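Local coordinates for NikO protein (Streptomyces tendae, PDB 4FQD), which acts as an enolpyruvyl transferase of the EPSP synthase family and is essential in nikkomycin biosynthesis, at residues Val268-Cys273 with Leu415-Leu420; Asp302-Met307 with Ala348-Tyr353; Asp342-Leu347 with Thr358-Ala363; Gly370-Leu375 with Thr387-Asp392. The protein carries 4 engineered substitutions. All coordinates share one frame; numbering follows the deposited sequence.

How the contacts relate
In all four contacts the touching residues are buried, and the contacts gather in one half of the molecule. Contacts 1 and 2 join helix to helix; contacts 3 and 4 lay helices against neighbouring strands, 356-362 and 388-393, of one sheet. Helix 344-351 is shared by contacts 2 and 3, and its Leu349 also packs on Cys273, Leu417 and Ala418 of contact 1. Chemistry follows place: contacts 1, 2 and 4 are apolar across their segments, whereas contact 3 adds an amide-carboxylate bond near the end of its strand. Arg306, Arg361 and Arg390 of contacts 2, 3 and 4 lie near the second subunit, Arg390 bonded to it.

Contact 1 (Val268-Cys273 with Leu415-Leu420); sequences VVTWIC and LLLAAL
Thr270 OG1 is gripped by two partners, the backbone O of Ile266 one helical turn earlier and Tyr438 OH, while the methyl of the same side chain turns to Leu417. With OG1 anti to the carbonyl carbon (chi1 -56°), the hydroxyl folds back along its own helix and CG2 is left to face the apolar neighbour. Leu417 makes the whole approach from helix 409-419, and it does so with one branch. Its CD1 lies 3.8 Å from Thr270 O, with the methyl Thr270 CG2 at 4.0 Å from Leu417 CD1. One turn further along helix 265-278, Cys273 SG comes to 4.0 Å from the same Leu417 CD1, so this methyl rests in the notch between two residues spaced three apart. The Thr270 and Leu417 side chains meet at about a right angle, methyl to methyl. Leu417 is extended beyond CB (chi2 -179°), which carries CD1 across a backbone separation of 8.3 Å between the CA atoms of Cys273 and Leu417. Helix 344-351 packs against both sides of the contact: Phe346 lies on Thr270 and Leu417, and Leu349 on Cys273 and Ala418. Three helices thus share a buried interior, in keeping with the inverse barrel of this family, where helices lie inside and sheets outside. Since the hydroxyl is bonded to Ile266 and Tyr438, Thr270 presents its methyl, together with its backbone O, to Leu417, and the join between these two segments is mainly van der Waals packing of one leucine methyl on a methyl, a sulfur and a backbone oxygen.

Contact 2 (Asp302-Met307 with Ala348-Tyr353); sequences DLLDRM and ALLGAY
Met307 reaches across to the backbone of helix 344-351 with its terminal methyl. Met307 CE lies 3.7 Å from Leu350 C and 3.8 Å from Gly351 N, and so rests on the peptide joining these two residues; Leu350 CB borders the same methyl. The chain leaves CA with CG anti to the carbonyl carbon, runs extended through SD, and bends at its last torsion (chi3 77°), which sets CE on the Leu350-Gly351 peptide. Gly351 presents bare backbone to it, and the CA atoms of Met307 and Gly351 stand 8.2 Å apart. One turn back, Leu304 takes up the other end of Leu350: Leu304 CD2 meets Leu350 CD1 at 3.9 Å, methyl against methyl, with the two side chains set at a slant to one another. Leu350 is therefore touched at its root by Met307 and at its tip by Leu304. Further out, helix 265-278 backs this group, Ile272 lying on Leu304 and Leu277 on Leu350. On the outer side of helix 298-307, a salt bridge spans one turn, Arg306 NH1 to Asp302 OD2 at 3.0 Å; the bond is fairly straight (159°) and lies in the guanidinium plane. Leu303 CD2 covers one face of that guanidinium toward its rim, while Arg306 of the second subunit comes close, a like charge. Charged outside and apolar inside, helix 298-307 is an amphipathic, partly exposed helix packed on the buried helices 265-278 and 344-351, as in the inverse barrel of EPSP synthase-like enzymes.

Contact 3 (Asp342-Leu347 with Thr358-Ala363); sequences DSQPFL and TYIREA
Gln344 lays the aliphatic part of its side chain against Ile360, with Gln344 CG 3.7 Å from Ile360 CG2 and CB a little further from the same methyl. The other branch of the isoleucine reaches along the helix, Ile360 CD1 coming to 3.9 Å from Gln344 O and toward the backbone of Leu347. Past this apolar overlap, the amide of Gln344 carries on to Glu362 on the same side of the strand. NE2 gives a hydrogen bond to Glu362 OE1; at 2.5 Å between NE2 and OE1 and 130° at the hydrogen it is short and bent, and with chi1 of Gln344 well off a staggered position (133°) the exact placing of the amide is uncertain. The acceptor lies nearly in the amide plane, yet the carboxylate is turned 70° from that plane. Glu362 brings its carboxylate back to the helix by a bend at its second torsion. Other groups hold the same carboxylate: Ser341 OG also bonds OE1, and the backbone N atoms of Val364 and Trp365 both bond OE2, fixing its rotation. Phe369 and Phe371 pack beside Gln344, and Leu347 rests on Phe332 of strand 331-334. The contact joins two members of the beta-alpha-beta unit made by strand 331-334, helix 344-351 and strand 356-362. A leucine in place of Gln344 has no N-H to offer, and Glu362 OE1 would probably be left in a buried setting with one partner fewer. One side chain thus serves two chemistries, its carbons sealing helix to sheet and its amide apparently sharing in the satisfaction of a buried carboxylate.

Contact 4 (Gly370-Leu375 with Thr387-Asp392); sequences GFAPEL and TVLRVD
Phe371 and Ala372 meet Leu389 through apolar contacts, one for each methyl of the leucine. Phe371 CZ lies 3.7 Å from Leu389 CD2, which comes at the outer part of the ring at a slant and also touches CE2. Ala372 CB stands 4.2 Å from Leu389 CD1, a looser approach. Phe371 reaches its partner from the rarer first torsion, with CG between backbone N and carbonyl carbon (chi1 59°), and Leu375 CD1 borders the ring at its edge, in plane. Polar interactions lie on the opposite face of the strand, where Arg390 NH1 forms a salt bridge with Asp392 OD2 at 2.9 Å; its hydrogen bond is weak and strongly bent (127°). Arg390 has a second partner: its NE bonds the O of Ala185 of the second subunit, so this face of the strand meets the dimer partner while Leu389 faces inward. Around the apolar side, Leu389 also packs on Thr382 and Val384 of the adjoining strand 382-385, and Phe371 on Pro345 and Ala348 of helix 344-351 and Ala411 of helix 409-419. Helix 372-378 thus packs on the inner face of the sheet and, through Leu375, on helix 409-419.

Contact 1 (Val268-Cys273 with Leu415-Leu420)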
loop_
_atom_site.group_PDB
_atom_site.type_symbol
_atom_site.label_atom_id
_atom_site.label_comp_id
_atom_site.label_asym_id
_atom_site.label_seq_id
_atom_site.Cartn_x
_atom_site.Cartn_y
_atom_site.Cartn_z
ATOM N N VAL A 268 -7.490 -18.884 11.526
ATOM C CA VAL A 268 -8.170 -19.174 10.269
ATOM C C VAL A 268 -7.238 -18.898 9.095
ATOM O O VAL A 268 -7.105 -19.722 8.191
ATOM C CB VAL A 268 -9.458 -18.340 10.110
ATOM C CG1 VAL A 268 -10.046 -18.527 8.718
ATOM C CG2 VAL A 268 -10.472 -18.721 11.176
ATOM N N VAL A 269 -6.590 -17.736 9.125
ATOM C CA VAL A 269 -5.609 -17.368 8.111
ATOM C C VAL A 269 -4.498 -18.408 8.040
ATOM O O VAL A 269 -4.092 -18.828 6.955
ATOM C CB VAL A 269 -4.986 -15.987 8.411
ATOM C CG1 VAL A 269 -3.862 -15.679 7.430
ATOM C CG2 VAL A 269 -6.049 -14.902 8.370
ATOM N N THR A 270 -4.025 -18.830 9.209
ATOM C CA THR A 270 -2.942 -19.802 9.310
ATOM C C THR A 270 -3.298 -21.129 8.647
ATOM O O THR A 270 -2.484 -21.713 7.933
ATOM C CB THR A 270 -2.557 -20.059 10.782
ATOM O OG1 THR A 270 -2.216 -18.818 11.412
ATOM C CG2 THR A 270 -1.373 -21.009 10.869
ATOM N N TRP A 271 -4.519 -21.598 8.880
ATOM C CA TRP A 271 -4.956 -22.874 8.325
ATOM C C TRP A 271 -5.246 -22.797 6.828
ATOM O O TRP A 271 -5.032 -23.764 6.098
ATOM C CB TRP A 271 -6.172 -23.413 9.082
ATOM C CG TRP A 271 -5.842 -23.916 10.450
ATOM C CD1 TRP A 271 -6.329 -23.449 11.636
ATOM C CD2 TRP A 271 -4.942 -24.981 10.778
ATOM N NE1 TRP A 271 -5.791 -24.160 12.682
ATOM C CE2 TRP A 271 -4.936 -25.107 12.181
ATOM C CE3 TRP A 271 -4.141 -25.843 10.021
ATOM C CZ2 TRP A 271 -4.163 -26.057 12.842
ATOM C CZ3 TRP A 271 -3.376 -26.786 10.678
ATOM C CH2 TRP A 271 -3.391 -26.886 12.075
ATOM N N ILE A 272 -5.738 -21.647 6.379
ATOM C CA ILE A 272 -5.961 -21.424 4.955
ATOM C C ILE A 272 -4.623 -21.452 4.222
ATOM O O ILE A 272 -4.500 -22.056 3.155
ATOM C CB ILE A 272 -6.676 -20.085 4.695
ATOM C CG1 ILE A 272 -8.110 -20.136 5.229
ATOM C CG2 ILE A 272 -6.685 -19.759 3.210
ATOM C CD1 ILE A 272 -8.859 -18.826 5.099
ATOM N N CYS A 273 -3.622 -20.808 4.813
ATOM C CA CYS A 273 -2.272 -20.812 4.264
ATOM C C CYS A 273 -1.712 -22.229 4.217
ATOM O O CYS A 273 -1.059 -22.617 3.248
ATOM C CB CYS A 273 -1.355 -19.914 5.098
ATOM S SG CYS A 273 0.378 -19.923 4.581
ATOM N N LEU A 415 7.199 -20.017 9.757
ATOM C CA LEU A 415 8.426 -20.766 9.511
ATOM C C LEU A 415 8.147 -22.262 9.553
ATOM O O LEU A 415 8.708 -23.034 8.774
ATOM C CB LEU A 415 9.503 -20.403 10.534
ATOM C CG LEU A 415 10.142 -19.022 10.382
ATOM C CD1 LEU A 415 11.210 -18.805 11.442
ATOM C CD2 LEU A 415 10.717 -18.855 8.987
ATOM N N LEU A 416 7.273 -22.661 10.470
ATOM C CA LEU A 416 6.899 -24.059 10.621
ATOM C C LEU A 416 6.150 -24.558 9.388
ATOM O O LEU A 416 6.351 -25.689 8.948
ATOM C CB LEU A 416 6.044 -24.247 11.876
ATOM C CG LEU A 416 5.587 -25.669 12.201
ATOM C CD1 LEU A 416 6.773 -26.619 12.237
ATOM C CD2 LEU A 416 4.844 -25.690 13.528
ATOM N N LEU A 417 5.295 -23.706 8.833
ATOM C CA LEU A 417 4.539 -24.053 7.635
ATOM C C LEU A 417 5.455 -24.163 6.423
ATOM O O LEU A 417 5.309 -25.069 5.601
ATOM C CB LEU A 417 3.445 -23.017 7.367
ATOM C CG LEU A 417 2.346 -22.879 8.420
ATOM C CD1 LEU A 417 1.325 -21.839 7.990
ATOM C CD2 LEU A 417 1.678 -24.220 8.680
ATOM N N ALA A 418 6.399 -23.233 6.318
ATOM C CA ALA A 418 7.346 -23.219 5.210
ATOM C C ALA A 418 8.300 -24.407 5.286
ATOM O O ALA A 418 8.687 -24.969 4.262
ATOM C CB ALA A 418 8.121 -21.912 5.194
ATOM N N ALA A 419 8.672 -24.786 6.505
ATOM C CA ALA A 419 9.564 -25.921 6.719
ATOM C C ALA A 419 8.904 -27.229 6.295
ATOM O O ALA A 419 9.571 -28.140 5.804
ATOM C CB ALA A 419 9.994 -25.991 8.174
ATOM N N LEU A 420 7.591 -27.314 6.486
ATOM C CA LEU A 420 6.838 -28.511 6.124
ATOM C C LEU A 420 6.758 -28.701 4.611
ATOM O O LEU A 420 6.405 -29.778 4.129
ATOM C CB LEU A 420 5.432 -28.463 6.727
ATOM C CG LEU A 420 5.337 -28.669 8.239
ATOM C CD1 LEU A 420 3.927 -28.389 8.734
ATOM C CD2 LEU A 420 5.767 -30.080 8.613
#

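Contact 2 (Asp302-Met307 with Ala348-Tyr353)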
loop_
_atom_site.group_PDB
_atom_site.type_symbol
_atom_site.label_atom_id
_atom_site.label_comp_id
_atom_site.label_asym_id
_atom_site.label_seq_id
_atom_site.Cartn_x
_atom_site.Cartn_y
_atom_site.Cartn_z
ATOM N N ASP A 302 -10.071 -10.524 0.314
ATOM C CA ASP A 302 -9.988 -9.793 -0.943
ATOM C C ASP A 302 -8.627 -10.037 -1.580
ATOM O O ASP A 302 -8.508 -10.130 -2.801
ATOM C CB ASP A 302 -10.215 -8.298 -0.722
ATOM C CG ASP A 302 -10.024 -7.488 -1.989
ATOM O OD1 ASP A 302 -10.843 -7.638 -2.920
ATOM O OD2 ASP A 302 -9.057 -6.700 -2.055
ATOM N N LEU A 303 -7.602 -10.147 -0.741
ATOM C CA LEU A 303 -6.259 -10.467 -1.208
ATOM C C LEU A 303 -6.187 -11.898 -1.723
ATOM O O LEU A 303 -5.609 -12.155 -2.777
ATOM C CB LEU A 303 -5.238 -10.262 -0.091
ATOM C CG LEU A 303 -4.894 -8.814 0.253
ATOM C CD1 LEU A 303 -3.921 -8.771 1.415
ATOM C CD2 LEU A 303 -4.317 -8.104 -0.960
ATOM N N LEU A 304 -6.779 -12.823 -0.971
ATOM C CA LEU A 304 -6.802 -14.233 -1.349
ATOM C C LEU A 304 -7.466 -14.431 -2.707
ATOM O O LEU A 304 -7.008 -15.235 -3.520
ATOM C CB LEU A 304 -7.526 -15.065 -0.289
ATOM C CG LEU A 304 -6.846 -15.181 1.079
ATOM C CD1 LEU A 304 -7.672 -16.055 2.010
ATOM C CD2 LEU A 304 -5.430 -15.724 0.938
ATOM N N ASP A 305 -8.544 -13.692 -2.945
ATOM C CA ASP A 305 -9.252 -13.763 -4.216
ATOM C C ASP A 305 -8.393 -13.198 -5.343
ATOM O O ASP A 305 -8.421 -13.695 -6.468
ATOM C CB ASP A 305 -10.577 -13.003 -4.138
ATOM C CG ASP A 305 -11.341 -13.027 -5.449
ATOM O OD1 ASP A 305 -11.314 -14.070 -6.135
ATOM O OD2 ASP A 305 -11.964 -12.002 -5.797
ATOM N N ARG A 306 -7.631 -12.157 -5.032
ATOM C CA ARG A 306 -6.761 -11.525 -6.016
ATOM C C ARG A 306 -5.549 -12.396 -6.339
ATOM O O ARG A 306 -5.014 -12.342 -7.447
ATOM C CB ARG A 306 -6.318 -10.142 -5.532
ATOM C CG ARG A 306 -7.375 -9.061 -5.714
ATOM C CD ARG A 306 -7.204 -7.929 -4.712
ATOM N NE ARG A 306 -5.871 -7.337 -4.755
ATOM C CZ ARG A 306 -5.424 -6.448 -3.874
ATOM N NH1 ARG A 306 -6.205 -6.050 -2.879
ATOM N NH2 ARG A 306 -4.196 -5.958 -3.985
ATOM N N MET A 307 -5.124 -13.202 -5.370
ATOM C CA MET A 307 -3.989 -14.096 -5.572
ATOM C C MET A 307 -4.405 -15.364 -6.313
ATOM O O MET A 307 -3.567 -16.069 -6.870
ATOM C CB MET A 307 -3.332 -14.455 -4.236
ATOM C CG MET A 307 -2.770 -13.259 -3.484
ATOM S SD MET A 307 -1.901 -13.711 -1.970
ATOM C CE MET A 307 -0.356 -14.325 -2.637
ATOM N N ALA A 348 2.861 -13.408 2.959
ATOM C CA ALA A 348 4.203 -13.341 2.397
ATOM C C ALA A 348 4.635 -14.716 1.903
ATOM O O ALA A 348 5.262 -14.839 0.852
ATOM C CB ALA A 348 5.186 -12.815 3.429
ATOM N N LEU A 349 4.294 -15.746 2.669
ATOM C CA LEU A 349 4.619 -17.118 2.296
ATOM C C LEU A 349 3.846 -17.532 1.048
ATOM O O LEU A 349 4.381 -18.215 0.174
ATOM C CB LEU A 349 4.316 -18.075 3.449
ATOM C CG LEU A 349 4.600 -19.557 3.200
ATOM C CD1 LEU A 349 6.038 -19.762 2.747
ATOM C CD2 LEU A 349 4.307 -20.373 4.448
ATOM N N LEU A 350 2.586 -17.113 0.971
ATOM C CA LEU A 350 1.762 -17.376 -0.201
ATOM C C LEU A 350 2.318 -16.655 -1.423
ATOM O O LEU A 350 2.201 -17.139 -2.548
ATOM C CB LEU A 350 0.316 -16.940 0.048
ATOM C CG LEU A 350 -0.502 -17.783 1.027
ATOM C CD1 LEU A 350 -1.832 -17.110 1.328
ATOM C CD2 LEU A 350 -0.723 -19.180 0.471
ATOM N N GLY A 351 2.927 -15.496 -1.190
ATOM C CA GLY A 351 3.515 -14.709 -2.258
ATOM C C GLY A 351 4.704 -15.396 -2.903
ATOM O O GLY A 351 5.038 -15.125 -4.057
ATOM N N ALA A 352 5.342 -16.292 -2.156
ATOM C CA ALA A 352 6.480 -17.049 -2.666
ATOM C C ALA A 352 6.044 -18.035 -3.744
ATOM O O ALA A 352 6.866 -18.535 -4.511
ATOM C CB ALA A 352 7.184 -17.777 -1.532
ATOM N N TYR A 353 4.744 -18.308 -3.796
ATOM C CA TYR A 353 4.187 -19.223 -4.783
ATOM C C TYR A 353 3.484 -18.463 -5.902
ATOM O O TYR A 353 2.937 -19.066 -6.826
ATOM C CB TYR A 353 3.219 -20.202 -4.117
ATOM C CG TYR A 353 3.891 -21.200 -3.202
ATOM C CD1 TYR A 353 4.280 -20.843 -1.917
ATOM C CD2 TYR A 353 4.131 -22.502 -3.621
ATOM C CE1 TYR A 353 4.894 -21.753 -1.077
ATOM C CE2 TYR A 353 4.743 -23.419 -2.788
ATOM C CZ TYR A 353 5.122 -23.040 -1.517
ATOM O OH TYR A 353 5.731 -23.950 -0.685
#

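Contact 3 (Asp342-Leu347 with Thr358-Ala363)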
loop_
_atom_site.group_PDB
_atom_site.type_symbol
_atom_site.label_atom_id
_atom_site.label_comp_id
_atom_site.label_asym_id
_atom_site.label_seq_id
_atom_site.Cartn_x
_atom_site.Cartn_y
_atom_site.Cartn_z
ATOM N N ASP A 342 -0.857 -9.409 11.789
ATOM C CA ASP A 342 -0.523 -10.806 12.045
ATOM C C ASP A 342 -0.787 -11.692 10.830
ATOM O O ASP A 342 -0.275 -12.808 10.745
ATOM C CB ASP A 342 -1.308 -11.333 13.248
ATOM C CG ASP A 342 -0.851 -10.718 14.555
ATOM O OD1 ASP A 342 0.362 -10.463 14.698
ATOM O OD2 ASP A 342 -1.703 -10.490 15.439
ATOM N N SER A 343 -1.589 -11.191 9.896
ATOM C CA SER A 343 -1.941 -11.954 8.702
ATOM C C SER A 343 -0.858 -11.844 7.634
ATOM O O SER A 343 -0.691 -12.740 6.806
ATOM C CB SER A 343 -3.281 -11.472 8.139
ATOM O OG SER A 343 -4.319 -11.619 9.093
ATOM N N GLN A 344 -0.121 -10.740 7.672
ATOM C CA GLN A 344 0.913 -10.447 6.680
ATOM C C GLN A 344 2.011 -11.515 6.479
ATOM O O GLN A 344 2.385 -11.789 5.338
ATOM C CB GLN A 344 1.510 -9.056 6.939
ATOM C CG GLN A 344 3.021 -8.992 6.908
ATOM C CD GLN A 344 3.590 -8.331 8.145
ATOM O OE1 GLN A 344 4.547 -8.824 8.740
ATOM N NE2 GLN A 344 3.002 -7.206 8.541
ATOM N N PRO A 345 2.530 -12.120 7.567
ATOM C CA PRO A 345 3.570 -13.134 7.338
ATOM C C PRO A 345 3.086 -14.336 6.524
ATOM O O PRO A 345 3.849 -14.888 5.731
ATOM C CB PRO A 345 3.941 -13.582 8.756
ATOM C CG PRO A 345 3.591 -12.428 9.617
ATOM C CD PRO A 345 2.359 -11.838 9.004
ATOM N N PHE A 346 1.832 -14.729 6.719
ATOM C CA PHE A 346 1.276 -15.867 5.997
ATOM C C PHE A 346 0.994 -15.512 4.540
ATOM O O PHE A 346 1.060 -16.366 3.658
ATOM C CB PHE A 346 0.008 -16.369 6.687
ATOM C CG PHE A 346 0.206 -16.700 8.137
ATOM C CD1 PHE A 346 0.773 -17.906 8.513
ATOM C CD2 PHE A 346 -0.168 -15.803 9.123
ATOM C CE1 PHE A 346 0.960 -18.213 9.846
ATOM C CE2 PHE A 346 0.016 -16.104 10.458
ATOM C CZ PHE A 346 0.581 -17.310 10.821
ATOM N N LEU A 347 0.684 -14.244 4.295
ATOM C CA LEU A 347 0.466 -13.761 2.940
ATOM C C LEU A 347 1.794 -13.644 2.203
ATOM O O LEU A 347 1.852 -13.768 0.978
ATOM C CB LEU A 347 -0.255 -12.413 2.966
ATOM C CG LEU A 347 -1.639 -12.440 3.618
ATOM C CD1 LEU A 347 -2.218 -11.041 3.726
ATOM C CD2 LEU A 347 -2.573 -13.350 2.838
ATOM N N THR A 358 5.529 -9.556 -4.781
ATOM C CA THR A 358 4.503 -9.207 -3.807
ATOM C C THR A 358 5.032 -8.126 -2.873
ATOM O O THR A 358 6.062 -8.305 -2.224
ATOM C CB THR A 358 4.054 -10.428 -2.981
ATOM O OG1 THR A 358 3.223 -11.271 -3.788
ATOM C CG2 THR A 358 3.264 -9.983 -1.758
ATOM N N TYR A 359 4.328 -7.000 -2.814
ATOM C CA TYR A 359 4.753 -5.875 -1.991
ATOM C C TYR A 359 3.900 -5.766 -0.735
ATOM O O TYR A 359 2.681 -5.615 -0.811
ATOM C CB TYR A 359 4.688 -4.572 -2.789
ATOM C CG TYR A 359 5.500 -4.594 -4.063
ATOM C CD1 TYR A 359 4.945 -5.047 -5.255
ATOM C CD2 TYR A 359 6.819 -4.163 -4.076
ATOM C CE1 TYR A 359 5.683 -5.069 -6.422
ATOM C CE2 TYR A 359 7.567 -4.182 -5.240
ATOM C CZ TYR A 359 6.992 -4.636 -6.410
ATOM O OH TYR A 359 7.731 -4.656 -7.571
ATOM N N ILE A 360 4.547 -5.844 0.422
ATOM C CA ILE A 360 3.843 -5.783 1.696
ATOM C C ILE A 360 4.310 -4.595 2.528
ATOM O O ILE A 360 5.493 -4.478 2.851
ATOM C CB ILE A 360 4.039 -7.077 2.507
ATOM C CG1 ILE A 360 3.526 -8.283 1.716
ATOM C CG2 ILE A 360 3.341 -6.970 3.855
ATOM C CD1 ILE A 360 3.714 -9.607 2.423
ATOM N N ARG A 361 3.377 -3.713 2.871
ATOM C CA ARG A 361 3.700 -2.549 3.686
ATOM C C ARG A 361 3.061 -2.639 5.066
ATOM O O ARG A 361 1.861 -2.883 5.193
ATOM C CB ARG A 361 3.256 -1.261 2.994
ATOM C CG ARG A 361 3.830 -0.005 3.624
ATOM C CD ARG A 361 3.317 1.238 2.929
ATOM N NE ARG A 361 4.289 2.324 2.975
ATOM C CZ ARG A 361 5.145 2.599 1.998
ATOM N NH1 ARG A 361 5.145 1.872 0.891
ATOM N NH2 ARG A 361 5.997 3.606 2.123
ATOM N N GLU A 362 3.875 -2.435 6.096
ATOM C CA GLU A 362 3.405 -2.475 7.473
ATOM C C GLU A 362 3.056 -1.075 7.968
ATOM O O GLU A 362 3.905 -0.184 7.978
ATOM C CB GLU A 362 4.475 -3.094 8.372
ATOM C CG GLU A 362 4.153 -3.024 9.849
ATOM C CD GLU A 362 2.963 -3.879 10.226
ATOM O OE1 GLU A 362 2.991 -5.096 9.948
ATOM O OE2 GLU A 362 1.997 -3.331 10.796
ATOM N N ALA A 363 1.807 -0.885 8.381
ATOM C CA ALA A 363 1.352 0.423 8.842
ATOM C C ALA A 363 0.765 0.375 10.250
ATOM O O ALA A 363 0.003 1.258 10.642
ATOM C CB ALA A 363 0.344 1.009 7.866
#

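Contact 4 (Gly370-Leu375 with Thr387-Asp392)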
loop_
_atom_site.group_PDB
_atom_site.type_symbol
_atom_site.label_atom_id
_atom_site.label_comp_id
_atom_site.label_asym_id
_atom_site.label_seq_id
_atom_site.Cartn_x
_atom_site.Cartn_y
_atom_site.Cartn_z
ATOM N N GLY A 370 10.767 -9.865 11.001
ATOM C CA GLY A 370 11.848 -10.672 11.537
ATOM C C GLY A 370 11.837 -12.105 11.040
ATOM O O GLY A 370 12.801 -12.845 11.236
ATOM N N PHE A 371 10.742 -12.499 10.401
ATOM C CA PHE A 371 10.624 -13.837 9.832
ATOM C C PHE A 371 11.321 -13.917 8.477
ATOM O O PHE A 371 11.690 -14.999 8.020
ATOM C CB PHE A 371 9.149 -14.227 9.688
ATOM C CG PHE A 371 8.351 -13.287 8.825
ATOM C CD1 PHE A 371 7.715 -12.188 9.376
ATOM C CD2 PHE A 371 8.235 -13.506 7.462
ATOM C CE1 PHE A 371 6.979 -11.323 8.584
ATOM C CE2 PHE A 371 7.504 -12.645 6.665
ATOM C CZ PHE A 371 6.874 -11.553 7.227
ATOM N N ALA A 372 11.496 -12.761 7.843
ATOM C CA ALA A 372 12.066 -12.682 6.497
ATOM C C ALA A 372 13.472 -13.283 6.322
ATOM O O ALA A 372 13.692 -14.049 5.384
ATOM C CB ALA A 372 12.013 -11.241 5.966
ATOM N N PRO A 373 14.429 -12.940 7.210
ATOM C CA PRO A 373 15.763 -13.528 7.028
ATOM C C PRO A 373 15.769 -15.042 7.222
ATOM O O PRO A 373 16.650 -15.726 6.701
ATOM C CB PRO A 373 16.596 -12.857 8.127
ATOM C CG PRO A 373 15.860 -11.604 8.452
ATOM C CD PRO A 373 14.417 -11.961 8.311
ATOM N N GLU A 374 14.794 -15.556 7.964
ATOM C CA GLU A 374 14.696 -16.990 8.201
ATOM C C GLU A 374 14.080 -17.701 7.000
ATOM O O GLU A 374 14.476 -18.815 6.659
ATOM C CB GLU A 374 13.889 -17.272 9.468
ATOM C CG GLU A 374 14.466 -16.624 10.713
ATOM C CD GLU A 374 15.908 -17.023 10.957
ATOM O OE1 GLU A 374 16.190 -18.238 11.027
ATOM O OE2 GLU A 374 16.763 -16.118 11.074
ATOM N N LEU A 375 13.110 -17.050 6.363
ATOM C CA LEU A 375 12.522 -17.571 5.133
ATOM C C LEU A 375 13.554 -17.564 4.013
ATOM O O LEU A 375 13.492 -18.380 3.093
ATOM C CB LEU A 375 11.305 -16.741 4.719
ATOM C CG LEU A 375 10.031 -16.888 5.550
ATOM C CD1 LEU A 375 8.944 -15.974 5.010
ATOM C CD2 LEU A 375 9.560 -18.334 5.554
ATOM N N THR A 387 9.487 -0.077 6.410
ATOM C CA THR A 387 8.119 -0.553 6.589
ATOM C C THR A 387 7.683 -1.479 5.464
ATOM O O THR A 387 6.553 -1.967 5.462
ATOM C CB THR A 387 7.113 0.614 6.611
ATOM O OG1 THR A 387 6.912 1.091 5.276
ATOM C CG2 THR A 387 7.621 1.753 7.469
ATOM N N VAL A 388 8.568 -1.711 4.502
ATOM C CA VAL A 388 8.199 -2.452 3.302
ATOM C C VAL A 388 8.913 -3.793 3.184
ATOM O O VAL A 388 10.126 -3.883 3.364
ATOM C CB VAL A 388 8.465 -1.616 2.030
ATOM C CG1 VAL A 388 8.198 -2.437 0.773
ATOM C CG2 VAL A 388 7.615 -0.357 2.043
ATOM N N LEU A 389 8.141 -4.833 2.886
ATOM C CA LEU A 389 8.689 -6.150 2.588
ATOM C C LEU A 389 8.276 -6.575 1.184
ATOM O O LEU A 389 7.109 -6.454 0.807
ATOM C CB LEU A 389 8.202 -7.178 3.610
ATOM C CG LEU A 389 8.365 -8.652 3.230
ATOM C CD1 LEU A 389 9.834 -9.023 3.090
ATOM C CD2 LEU A 389 7.674 -9.546 4.249
ATOM N N ARG A 390 9.236 -7.067 0.409
ATOM C CA ARG A 390 8.955 -7.523 -0.945
ATOM C C ARG A 390 9.352 -8.984 -1.120
ATOM O O ARG A 390 10.420 -9.403 -0.676
ATOM C CB ARG A 390 9.688 -6.656 -1.969
ATOM C CG ARG A 390 9.280 -6.916 -3.411
ATOM C CD ARG A 390 10.501 -7.062 -4.300
ATOM N NE ARG A 390 11.478 -6.003 -4.064
ATOM C CZ ARG A 390 12.793 -6.163 -4.169
ATOM N NH1 ARG A 390 13.295 -7.344 -4.505
ATOM N NH2 ARG A 390 13.608 -5.144 -3.934
ATOM N N VAL A 391 8.481 -9.757 -1.761
ATOM C CA VAL A 391 8.768 -11.153 -2.058
ATOM C C VAL A 391 8.858 -11.367 -3.566
ATOM O O VAL A 391 7.921 -11.057 -4.303
ATOM C CB VAL A 391 7.696 -12.091 -1.466
ATOM C CG1 VAL A 391 7.959 -13.532 -1.881
ATOM C CG2 VAL A 391 7.663 -11.967 0.050
ATOM N N ASP A 392 9.991 -11.892 -4.019
ATOM C CA ASP A 392 10.219 -12.115 -5.443
ATOM C C ASP A 392 9.784 -13.508 -5.881
ATOM O O ASP A 392 10.611 -14.404 -6.043
ATOM C CB ASP A 392 11.693 -11.899 -5.790
ATOM C CG ASP A 392 12.104 -10.444 -5.702
ATOM O OD1 ASP A 392 11.275 -9.574 -6.038
ATOM O OD2 ASP A 392 13.253 -10.171 -5.299
#